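PDB 5J2Z: UL37 from Suid herpesvirus 1, which is an alpha-herpesvirus tegument protein that guides retrograde axonal transport to promote neuroinvasion, and is represented here by its N-terminal half carrying the R2 mutations. Local coordinates for residues W78-D83 against M174-D179; D359-L364 against G410-A415; A219-H224 against T346-D351. The protein carries 5 engineered substitutions. All blocks are in the same frame, centred on the assembly; numbering follows the deposited sequence.

In the fold
The three contacts are spread along an elongated, all-helical chain with no strand. Contact 1 lies on the opposite side of the chain's centre from contacts 2 and 3: its centre is about 45 Å from that of contact 2 and about 34 Å from that of contact 3. Contacts 2 and 3 are closer neighbours, about 25 Å between centres and about 9 Å between nearest atoms, and helix 347-358 links them, opening in contact 3 and running into the loop of contact 2. Calcium ions occur at all three, yet only in contact 1 do both segments, through H82 and D179, bind the same ion; D359 and D351 hold theirs from one segment.

Contact 1: residues W78-D83 against M174-D179; sequences WRLRHD and MDFVQD. With CA (calcium ion), chain G; CA (calcium ion), chain C; CA (calcium ion), chain B; ACT (acetate ion), chain V.
W78 and M174 bring the two backbones within 4.3 Å of each other (CA to CA), where D175 N, in the first turn of helix 175-188, donates a nearly straight 3.1 Å hydrogen bond to W78 O. The M174 side chain crosses the indole at about a right angle. Its CG sits over one face of the five-membered ring, 4.2 Å from the centroid, as a CH-pi contact, while SD approaches obliquely in a Met-aromatic contact. With CG anti to its own carbonyl carbon (chi1 -58°) and the chain extended beyond it, M174 carries CE over the same face near its rim, 4.0 Å from W78 CE3. The indole NE1 is taken by D173.

Further along, L80 CD2 rests obliquely against F176, 3.9 Å from F176 CB, and L91 of helix 89-98 packs on both residues. D175 lies alongside R79, pointing the same way, but their charged groups do not meet; the carboxylate pairs instead with R36 and R476.

At the far end the segments share a calcium ion: H82 gives its backbone O at 2.5 Å and D179 its OD2 at 2.3 Å. The H82 imidazole is not a ligand, its NE2 being hydrogen-bonded to G87 O. An acetate, probably from the crystallisation liquor, also coordinates this ion. D83 binds two more calcium ions, one with D85 and the other with E86. The shared ion probably offsets the negative charge of D179 and draws the loop carbonyl to the helix, adding a metal bridge to one backbone hydrogen bond and largely van der Waals packing.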
loop_
_atom_site.group_PDB
_atom_site.type_symbol
_atom_site.label_atom_id
_atom_site.label_comp_id
_atom_site.label_asym_id
_atom_site.label_seq_id
_atom_site.Cartn_x
_atom_site.Cartn_y
_atom_site.Cartn_z
ATOM N N TRP A 78 20.944 -6.958 2.770
ATOM C CA TRP A 78 19.957 -7.670 1.978
ATOM C C TRP A 78 18.887 -8.305 2.857
ATOM O O TRP A 78 17.713 -8.358 2.474
ATOM C CB TRP A 78 20.658 -8.734 1.141
ATOM C CG TRP A 78 20.018 -9.000 -0.184
ATOM C CD1 TRP A 78 18.727 -9.400 -0.416
ATOM C CD2 TRP A 78 20.646 -8.900 -1.468
ATOM N NE1 TRP A 78 18.515 -9.548 -1.766
ATOM C CE2 TRP A 78 19.675 -9.254 -2.436
ATOM C CE3 TRP A 78 21.935 -8.545 -1.896
ATOM C CZ2 TRP A 78 19.954 -9.259 -3.806
ATOM C CZ3 TRP A 78 22.213 -8.554 -3.253
ATOM C CH2 TRP A 78 21.224 -8.911 -4.196
ATOM N N ARG A 79 19.278 -8.806 4.027
ATOM C CA ARG A 79 18.380 -9.523 4.925
ATOM C C ARG A 79 18.090 -8.731 6.195
ATOM O O ARG A 79 17.708 -9.309 7.219
ATOM C CB ARG A 79 18.967 -10.888 5.276
ATOM C CG ARG A 79 18.538 -12.015 4.363
ATOM C CD ARG A 79 19.465 -13.198 4.558
ATOM N NE ARG A 79 20.843 -12.822 4.256
ATOM C CZ ARG A 79 21.878 -13.651 4.347
ATOM N NH1 ARG A 79 21.681 -14.900 4.746
ATOM N NH2 ARG A 79 23.105 -13.236 4.042
ATOM N N LEU A 80 18.269 -7.422 6.148
ATOM C CA LEU A 80 18.064 -6.595 7.320
ATOM C C LEU A 80 16.571 -6.381 7.548
ATOM O O LEU A 80 15.844 -6.016 6.620
ATOM C CB LEU A 80 18.776 -5.257 7.128
ATOM C CG LEU A 80 18.715 -4.309 8.315
ATOM C CD1 LEU A 80 20.067 -4.299 9.003
ATOM C CD2 LEU A 80 18.300 -2.915 7.868
ATOM N N ARG A 81 16.120 -6.606 8.779
ATOM C CA ARG A 81 14.739 -6.370 9.191
ATOM C C ARG A 81 14.698 -5.102 10.042
ATOM O O ARG A 81 15.283 -5.063 11.127
ATOM C CB ARG A 81 14.200 -7.578 9.962
ATOM C CG ARG A 81 12.930 -7.324 10.759
ATOM C CD ARG A 81 12.745 -8.371 11.861
ATOM N NE ARG A 81 12.943 -9.727 11.360
ATOM C CZ ARG A 81 13.401 -10.737 12.092
ATOM N NH1 ARG A 81 13.716 -10.549 13.368
ATOM N NH2 ARG A 81 13.555 -11.935 11.543
ATOM N N HIS A 82 14.015 -4.074 9.550
ATOM C CA HIS A 82 13.968 -2.767 10.187
ATOM C C HIS A 82 12.548 -2.421 10.624
ATOM O O HIS A 82 11.591 -2.647 9.883
ATOM C CB HIS A 82 14.477 -1.683 9.229
ATOM C CG HIS A 82 14.476 -0.304 9.814
ATOM N ND1 HIS A 82 15.021 -0.015 11.049
ATOM C CD2 HIS A 82 14.002 0.866 9.328
ATOM C CE1 HIS A 82 14.875 1.272 11.301
ATOM N NE2 HIS A 82 14.267 1.831 10.270
ATOM N N ASP A 83 12.431 -1.833 11.812
ATOM C CA ASP A 83 11.168 -1.339 12.361
ATOM C C ASP A 83 10.930 0.078 11.841
ATOM O O ASP A 83 11.484 1.044 12.367
ATOM C CB ASP A 83 11.238 -1.375 13.882
ATOM C CG ASP A 83 9.980 -0.830 14.554
ATOM O OD1 ASP A 83 9.137 -0.201 13.876
ATOM O OD2 ASP A 83 9.840 -1.026 15.775
ATOM N N MET A 174 15.967 -6.186 -1.224
ATOM C CA MET A 174 16.320 -6.202 0.190
ATOM C C MET A 174 15.062 -6.070 1.049
ATOM O O MET A 174 14.122 -5.343 0.708
ATOM C CB MET A 174 17.325 -5.091 0.492
ATOM C CG MET A 174 18.596 -5.239 -0.356
ATOM S SD MET A 174 19.952 -4.101 -0.015
ATOM C CE MET A 174 21.144 -4.673 -1.216
ATOM N N ASP A 175 15.042 -6.806 2.165
ATOM C CA ASP A 175 13.845 -6.863 2.999
ATOM C C ASP A 175 13.455 -5.482 3.532
ATOM O O ASP A 175 12.278 -5.106 3.487
ATOM C CB ASP A 175 14.051 -7.849 4.152
ATOM C CG ASP A 175 14.361 -9.285 3.677
ATOM O OD1 ASP A 175 14.153 -9.593 2.487
ATOM O OD2 ASP A 175 14.815 -10.117 4.506
ATOM N N PHE A 176 14.427 -4.701 4.034
ATOM C CA PHE A 176 14.068 -3.411 4.618
ATOM C C PHE A 176 13.503 -2.463 3.566
ATOM O O PHE A 176 12.729 -1.563 3.905
ATOM C CB PHE A 176 15.266 -2.778 5.354
ATOM C CG PHE A 176 16.305 -2.162 4.444
ATOM C CD1 PHE A 176 17.330 -2.937 3.911
ATOM C CD2 PHE A 176 16.265 -0.811 4.136
ATOM C CE1 PHE A 176 18.282 -2.389 3.063
ATOM C CE2 PHE A 176 17.214 -0.252 3.286
ATOM C CZ PHE A 176 18.230 -1.045 2.747
ATOM N N VAL A 177 13.859 -2.647 2.292
ATOM C CA VAL A 177 13.275 -1.820 1.239
ATOM C C VAL A 177 11.828 -2.220 0.995
ATOM O O VAL A 177 10.930 -1.372 0.912
ATOM C CB VAL A 177 14.102 -1.923 -0.056
ATOM C CG1 VAL A 177 13.354 -1.265 -1.182
ATOM C CG2 VAL A 177 15.417 -1.252 0.130
ATOM N N GLN A 178 11.587 -3.523 0.867
ATOM C CA GLN A 178 10.241 -4.014 0.618
ATOM C C GLN A 178 9.306 -3.680 1.780
ATOM O O GLN A 178 8.136 -3.321 1.575
ATOM C CB GLN A 178 10.306 -5.518 0.350
ATOM C CG GLN A 178 10.914 -5.838 -1.017
ATOM C CD GLN A 178 10.052 -5.307 -2.154
ATOM O OE1 GLN A 178 8.836 -5.497 -2.173
ATOM N NE2 GLN A 178 10.675 -4.624 -3.096
ATOM N N ASP A 179 9.810 -3.771 3.010
ATOM C CA ASP A 179 8.986 -3.410 4.155
ATOM C C ASP A 179 8.672 -1.917 4.164
ATOM O O ASP A 179 7.611 -1.515 4.646
ATOM C CB ASP A 179 9.695 -3.834 5.445
ATOM C CG ASP A 179 8.742 -4.008 6.614
ATOM O OD1 ASP A 179 7.580 -4.434 6.415
ATOM O OD2 ASP A 179 9.176 -3.739 7.753
HETATM CA CA CA G . 9.563 -4.172 9.988
HETATM CA CA CA C . 7.278 -0.667 15.898
HETATM CA CA CA B . 10.826 -0.032 17.837
HETATM C C ACT V . 10.771 -6.314 7.896
HETATM O O ACT V . 10.186 -6.571 8.985
HETATM O OXT ACT V . 11.373 -5.210 7.808
HETATM C CH3 ACT V . 10.760 -7.270 6.738
HETATM O O HOH W 1 12.430 -1.750 17.638
#

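Contact 2: residues D359-L364 against G410-A415. With CA (calcium ion), chain F.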
loop_
_atom_site.group_PDB
_atom_site.type_symbol
_atom_site.label_atom_id
_atom_site.label_comp_id
_atom_site.label_asym_id
_atom_site.label_seq_id
_atom_site.Cartn_x
_atom_site.Cartn_y
_atom_site.Cartn_z
ATOM N N ASP A 359 -29.122 -9.446 -2.479
ATOM C CA ASP A 359 -30.314 -10.043 -1.905
ATOM C C ASP A 359 -31.390 -10.266 -2.967
ATOM O O ASP A 359 -32.212 -11.184 -2.835
ATOM C CB ASP A 359 -30.845 -9.164 -0.773
ATOM C CG ASP A 359 -31.693 -9.933 0.212
ATOM O OD1 ASP A 359 -31.447 -11.149 0.392
ATOM O OD2 ASP A 359 -32.600 -9.320 0.819
ATOM N N ARG A 360 -31.397 -9.450 -4.025
ATOM C CA ARG A 360 -32.321 -9.648 -5.140
ATOM C C ARG A 360 -31.851 -10.706 -6.141
ATOM O O ARG A 360 -32.591 -11.025 -7.074
ATOM C CB ARG A 360 -32.546 -8.321 -5.881
ATOM C CG ARG A 360 -33.218 -7.222 -5.058
ATOM C CD ARG A 360 -34.619 -7.650 -4.630
ATOM N NE ARG A 360 -35.502 -6.504 -4.359
ATOM C CZ ARG A 360 -36.193 -5.830 -5.282
ATOM N NH1 ARG A 360 -36.118 -6.156 -6.562
ATOM N NH2 ARG A 360 -36.967 -4.818 -4.922
ATOM N N ALA A 361 -30.641 -11.236 -6.003
ATOM C CA ALA A 361 -30.136 -12.185 -6.987
ATOM C C ALA A 361 -30.828 -13.499 -6.757
ATOM O O ALA A 361 -31.197 -13.802 -5.625
ATOM C CB ALA A 361 -28.637 -12.347 -6.878
ATOM N N PRO A 362 -30.973 -14.308 -7.818
ATOM C CA PRO A 362 -30.438 -14.067 -9.173
ATOM C C PRO A 362 -31.278 -13.240 -10.181
ATOM O O PRO A 362 -30.815 -13.048 -11.313
ATOM C CB PRO A 362 -30.271 -15.488 -9.718
ATOM C CG PRO A 362 -31.291 -16.307 -8.996
ATOM C CD PRO A 362 -31.452 -15.695 -7.637
ATOM N N ARG A 363 -32.472 -12.764 -9.814
ATOM C CA ARG A 363 -33.355 -12.092 -10.773
ATOM C C ARG A 363 -33.224 -10.582 -10.605
ATOM O O ARG A 363 -34.038 -9.915 -9.967
ATOM C CB ARG A 363 -34.795 -12.570 -10.613
ATOM C CG ARG A 363 -34.951 -14.047 -10.880
ATOM C CD ARG A 363 -36.423 -14.450 -11.007
ATOM N NE ARG A 363 -37.016 -13.730 -12.124
ATOM C CZ ARG A 363 -37.262 -14.258 -13.313
ATOM N NH1 ARG A 363 -37.004 -15.532 -13.541
ATOM N NH2 ARG A 363 -37.776 -13.506 -14.263
ATOM N N LEU A 364 -32.169 -10.044 -11.217
ATOM C CA LEU A 364 -31.848 -8.626 -11.225
ATOM C C LEU A 364 -32.263 -7.997 -12.544
ATOM O O LEU A 364 -32.166 -8.627 -13.603
ATOM C CB LEU A 364 -30.340 -8.418 -11.040
ATOM C CG LEU A 364 -29.597 -8.983 -9.828
ATOM C CD1 LEU A 364 -28.143 -8.552 -9.847
ATOM C CD2 LEU A 364 -30.275 -8.554 -8.531
ATOM N N GLY A 410 -18.632 -16.133 -7.357
ATOM C CA GLY A 410 -18.859 -17.111 -8.411
ATOM C C GLY A 410 -20.334 -17.377 -8.669
ATOM O O GLY A 410 -20.739 -17.641 -9.803
ATOM N N ASP A 411 -21.158 -17.282 -7.635
ATOM C CA ASP A 411 -22.561 -17.662 -7.730
ATOM C C ASP A 411 -23.465 -16.547 -8.256
ATOM O O ASP A 411 -24.630 -16.814 -8.565
ATOM C CB ASP A 411 -23.064 -18.141 -6.350
ATOM C CG ASP A 411 -22.745 -17.145 -5.204
ATOM O OD1 ASP A 411 -21.818 -16.304 -5.344
ATOM O OD2 ASP A 411 -23.428 -17.219 -4.149
ATOM N N VAL A 412 -22.973 -15.314 -8.384
ATOM C CA VAL A 412 -23.820 -14.186 -8.744
ATOM C C VAL A 412 -23.305 -13.402 -9.945
ATOM O O VAL A 412 -23.925 -12.404 -10.323
ATOM C CB VAL A 412 -24.034 -13.241 -7.541
ATOM C CG1 VAL A 412 -24.900 -13.918 -6.495
ATOM C CG2 VAL A 412 -22.685 -12.798 -6.936
ATOM N N THR A 413 -22.209 -13.827 -10.578
ATOM C CA THR A 413 -21.684 -13.037 -11.691
ATOM C C THR A 413 -22.610 -13.092 -12.896
ATOM O O THR A 413 -22.844 -12.066 -13.543
ATOM C CB THR A 413 -20.279 -13.493 -12.084
ATOM O OG1 THR A 413 -20.256 -14.914 -12.196
ATOM C CG2 THR A 413 -19.280 -13.047 -11.051
ATOM N N ALA A 414 -23.135 -14.274 -13.224
ATOM C CA ALA A 414 -24.122 -14.353 -14.297
ATOM C C ALA A 414 -25.313 -13.449 -14.004
ATOM O O ALA A 414 -25.794 -12.735 -14.891
ATOM C CB ALA A 414 -24.573 -15.797 -14.501
ATOM N N ALA A 415 -25.785 -13.447 -12.756
ATOM C CA ALA A 415 -26.924 -12.607 -12.404
ATOM C C ALA A 415 -26.604 -11.132 -12.564
ATOM O O ALA A 415 -27.501 -10.335 -12.855
ATOM C CB ALA A 415 -27.375 -12.885 -10.966
HETATM CA CA CA F . -33.431 -11.054 2.339
#
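A415 presents its methyl to the turn formed by A361 and P362, and its backbone carbonyl to L364. The A415 CA-CB bond is aimed at the opposite loop, bringing CB to 3.5 Å from P362 O. The methyl lies against that oxygen and P362 CA, with P362 CB a little farther off, at 4.1 Å from A415 CB. The peptide bond before P362 is cis, which probably helps to bring both A361 and P362 against the same methyl: A361 CB is 4.3 Å from A415 CB.

A361 also faces the other loop with its CB, and a second neighbour meets it there. V412 sends CG1 to 4.1 Å from A361 CB, a methyl-to-methyl contact. This branch is the one set anti to the valine carbonyl carbon (chi1 -69°), and L358 of helix 347-358 packs on the same side chain. L364 meets the backbone of A415 rather than its methyl. Its CD1 lies 3.6 Å from A415 O, with CB and CG somewhat farther from the same oxygen, so the leucine runs beside the carbonyl group. V357 and L416 also touch this leucine.

No hydrogen bond joins the two segments, and the interface is small, burying 178 Å² in all. D359 stands apart from it, holding a calcium ion through both carboxylate oxygens, OD2 at 2.5 Å and OD1 at 2.8 Å. The arrangement is a loop-to-loop contact of an all-helical fold: the connection between helices 347-358 and 366-385, turned by a cis-proline, meets the one between helices 405-409 and 422-431 at the protein surface through aliphatic groups packed on one another and on backbone carbonyls.

Contact 3: residues A219-H224 against T346-D351. With CA (calcium ion), chain I.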
loop_
_atom_site.group_PDB
_atom_site.type_symbol
_atom_site.label_atom_id
_atom_site.label_comp_id
_atom_site.label_asym_id
_atom_site.label_seq_id
_atom_site.Cartn_x
_atom_site.Cartn_y
_atom_site.Cartn_z
ATOM N N ALA A 219 -17.402 12.379 7.930
ATOM C CA ALA A 219 -17.397 12.278 9.388
ATOM C C ALA A 219 -17.366 10.826 9.844
ATOM O O ALA A 219 -16.633 10.479 10.779
ATOM C CB ALA A 219 -18.608 12.995 9.975
ATOM N N ASP A 220 -18.111 9.949 9.163
ATOM C CA ASP A 220 -18.196 8.560 9.611
ATOM C C ASP A 220 -16.980 7.730 9.207
ATOM O O ASP A 220 -16.536 6.872 9.979
ATOM C CB ASP A 220 -19.469 7.911 9.079
ATOM C CG ASP A 220 -20.737 8.497 9.699
ATOM O OD1 ASP A 220 -20.654 9.174 10.757
ATOM O OD2 ASP A 220 -21.824 8.267 9.117
ATOM N N GLU A 221 -16.428 7.943 8.009
ATOM C CA GLU A 221 -15.296 7.114 7.598
ATOM C C GLU A 221 -13.987 7.577 8.206
ATOM O O GLU A 221 -13.125 6.754 8.508
ATOM C CB GLU A 221 -15.155 7.094 6.084
ATOM C CG GLU A 221 -15.324 5.726 5.485
ATOM C CD GLU A 221 -16.206 5.784 4.265
ATOM O OE1 GLU A 221 -16.125 6.826 3.565
ATOM O OE2 GLU A 221 -16.982 4.820 4.027
ATOM N N PHE A 222 -13.800 8.873 8.381
ATOM C CA PHE A 222 -12.472 9.366 8.682
ATOM C C PHE A 222 -12.358 10.125 9.997
ATOM O O PHE A 222 -11.235 10.376 10.434
ATOM C CB PHE A 222 -11.964 10.254 7.531
ATOM C CG PHE A 222 -11.855 9.531 6.208
ATOM C CD1 PHE A 222 -10.784 8.680 5.947
ATOM C CD2 PHE A 222 -12.828 9.694 5.232
ATOM C CE1 PHE A 222 -10.695 8.005 4.750
ATOM C CE2 PHE A 222 -12.745 9.023 4.027
ATOM C CZ PHE A 222 -11.680 8.178 3.787
ATOM N N PHE A 223 -13.464 10.485 10.648
ATOM C CA PHE A 223 -13.391 11.229 11.898
ATOM C C PHE A 223 -14.054 10.550 13.086
ATOM O O PHE A 223 -13.713 10.893 14.220
ATOM C CB PHE A 223 -13.993 12.632 11.723
ATOM C CG PHE A 223 -13.133 13.538 10.904
ATOM C CD1 PHE A 223 -13.223 13.542 9.520
ATOM C CD2 PHE A 223 -12.181 14.345 11.514
ATOM C CE1 PHE A 223 -12.390 14.373 8.751
ATOM C CE2 PHE A 223 -11.359 15.168 10.758
ATOM C CZ PHE A 223 -11.464 15.175 9.373
ATOM N N HIS A 224 -14.958 9.589 12.869
ATOM C CA HIS A 224 -15.620 8.899 13.972
ATOM C C HIS A 224 -16.123 9.918 14.983
ATOM O O HIS A 224 -17.119 10.601 14.737
ATOM C CB HIS A 224 -14.686 7.893 14.657
ATOM C CG HIS A 224 -14.088 6.879 13.729
ATOM N ND1 HIS A 224 -14.758 6.380 12.632
ATOM C CD2 HIS A 224 -12.873 6.276 13.733
ATOM C CE1 HIS A 224 -13.984 5.513 12.002
ATOM N NE2 HIS A 224 -12.835 5.430 12.650
ATOM N N THR A 346 -18.674 5.435 -1.622
ATOM C CA THR A 346 -17.747 5.291 -0.520
ATOM C C THR A 346 -17.683 3.840 -0.053
ATOM O O THR A 346 -18.463 2.972 -0.472
ATOM C CB THR A 346 -18.182 6.148 0.644
ATOM O OG1 THR A 346 -19.430 5.632 1.105
ATOM C CG2 THR A 346 -18.325 7.604 0.207
ATOM N N ARG A 347 -16.747 3.593 0.860
ATOM C CA ARG A 347 -16.525 2.239 1.351
ATOM C C ARG A 347 -17.786 1.672 2.004
ATOM O O ARG A 347 -18.165 0.522 1.746
ATOM C CB ARG A 347 -15.348 2.239 2.332
ATOM C CG ARG A 347 -15.055 0.890 2.982
ATOM C CD ARG A 347 -13.900 0.989 3.979
ATOM N NE ARG A 347 -14.371 1.222 5.340
ATOM C CZ ARG A 347 -14.088 0.451 6.392
ATOM N NH1 ARG A 347 -13.295 -0.616 6.268
ATOM N NH2 ARG A 347 -14.595 0.763 7.582
ATOM N N ARG A 348 -18.447 2.458 2.852
ATOM C CA ARG A 348 -19.652 1.968 3.516
ATOM C C ARG A 348 -20.802 1.780 2.532
ATOM O O ARG A 348 -21.540 0.794 2.616
ATOM C CB ARG A 348 -20.050 2.923 4.633
ATOM C CG ARG A 348 -19.878 2.337 5.996
ATOM C CD ARG A 348 -21.234 1.997 6.616
ATOM N NE ARG A 348 -21.872 3.184 7.170
ATOM C CZ ARG A 348 -21.364 3.907 8.168
ATOM N NH1 ARG A 348 -20.198 3.566 8.723
ATOM N NH2 ARG A 348 -22.017 4.979 8.601
ATOM N N HIS A 349 -20.970 2.712 1.591
ATOM C CA HIS A 349 -22.056 2.592 0.622
ATOM C C HIS A 349 -21.860 1.404 -0.303
ATOM O O HIS A 349 -22.842 0.775 -0.707
ATOM C CB HIS A 349 -22.191 3.874 -0.194
ATOM C CG HIS A 349 -22.636 5.052 0.613
ATOM N ND1 HIS A 349 -22.808 6.304 0.070
ATOM C CD2 HIS A 349 -22.960 5.163 1.923
ATOM C CE1 HIS A 349 -23.215 7.140 1.010
ATOM N NE2 HIS A 349 -23.312 6.473 2.145
ATOM N N CYS A 350 -20.615 1.080 -0.652
ATOM C CA CYS A 350 -20.369 -0.127 -1.432
ATOM C C CYS A 350 -20.823 -1.359 -0.675
ATOM O O CYS A 350 -21.417 -2.280 -1.250
ATOM C CB CYS A 350 -18.886 -0.247 -1.778
ATOM S SG CYS A 350 -18.387 0.841 -3.098
ATOM N N ASP A 351 -20.564 -1.380 0.623
ATOM C CA ASP A 351 -20.927 -2.530 1.424
ATOM C C ASP A 351 -22.443 -2.683 1.508
ATOM O O ASP A 351 -22.967 -3.792 1.361
ATOM C CB ASP A 351 -20.309 -2.381 2.802
ATOM C CG ASP A 351 -20.430 -3.620 3.613
ATOM O OD1 ASP A 351 -19.496 -4.460 3.570
ATOM O OD2 ASP A 351 -21.467 -3.751 4.288
HETATM CA CA CA I . -18.178 -5.936 2.623
HETATM O O HOH W 2 -14.588 5.814 1.256
HETATM O O HOH W 3 -18.240 -4.252 0.335
#
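E221 reaches the N-terminal end of helix 347-358 with its carboxylate, and OE2 accepts a 3.0 Å hydrogen bond from R348 N, an amide of the first helical turn. The N-H points well at the oxygen (155°) and meets it nearly along the C-O axis. R347 N lies 3.4 Å from the same OE2, and it has a defined acceptor in a water molecule at 3.1 Å. That water donates a weak bond to E221 OE1, so both oxygens of the glutamate are tied to the helix start, one directly and the other through water. E221 gets there by a bend at chi2 that turns the carboxylate across T346, with OE1 passing 3.6 Å from T346 CB. The partial positive charge of the helix start would be expected to favour a negatively charged glutamate.

T346 is the N-cap. Its OG1 accepts a weak 3.3 Å bond from H349 N and lies over one face of the H349 ring; the ring's ND1 is bonded to G344 O.

Beside the glutamate, D220 OD2 forms a rather long salt bridge with R348 NH2, at 3.3 Å, the carboxylate and guanidinium planes being 27° apart. Bends at chi2 and chi3 bring the guanidinium to it. R277 also pairs with D220 OD1 and R264 with OD2, so three arginines pair with this carboxylate.

D351 binds a calcium ion through OD1, while its OD2 pairs with R355. The contact thus joins the C-terminal part of helix 208-223 to the start of helix 347-358; segments 219-223 and 347-351 make 125° between their N-to-C directions, their axes coming within 11.3 Å, and T217, one turn back on the first helix, packs against both T346 and H349.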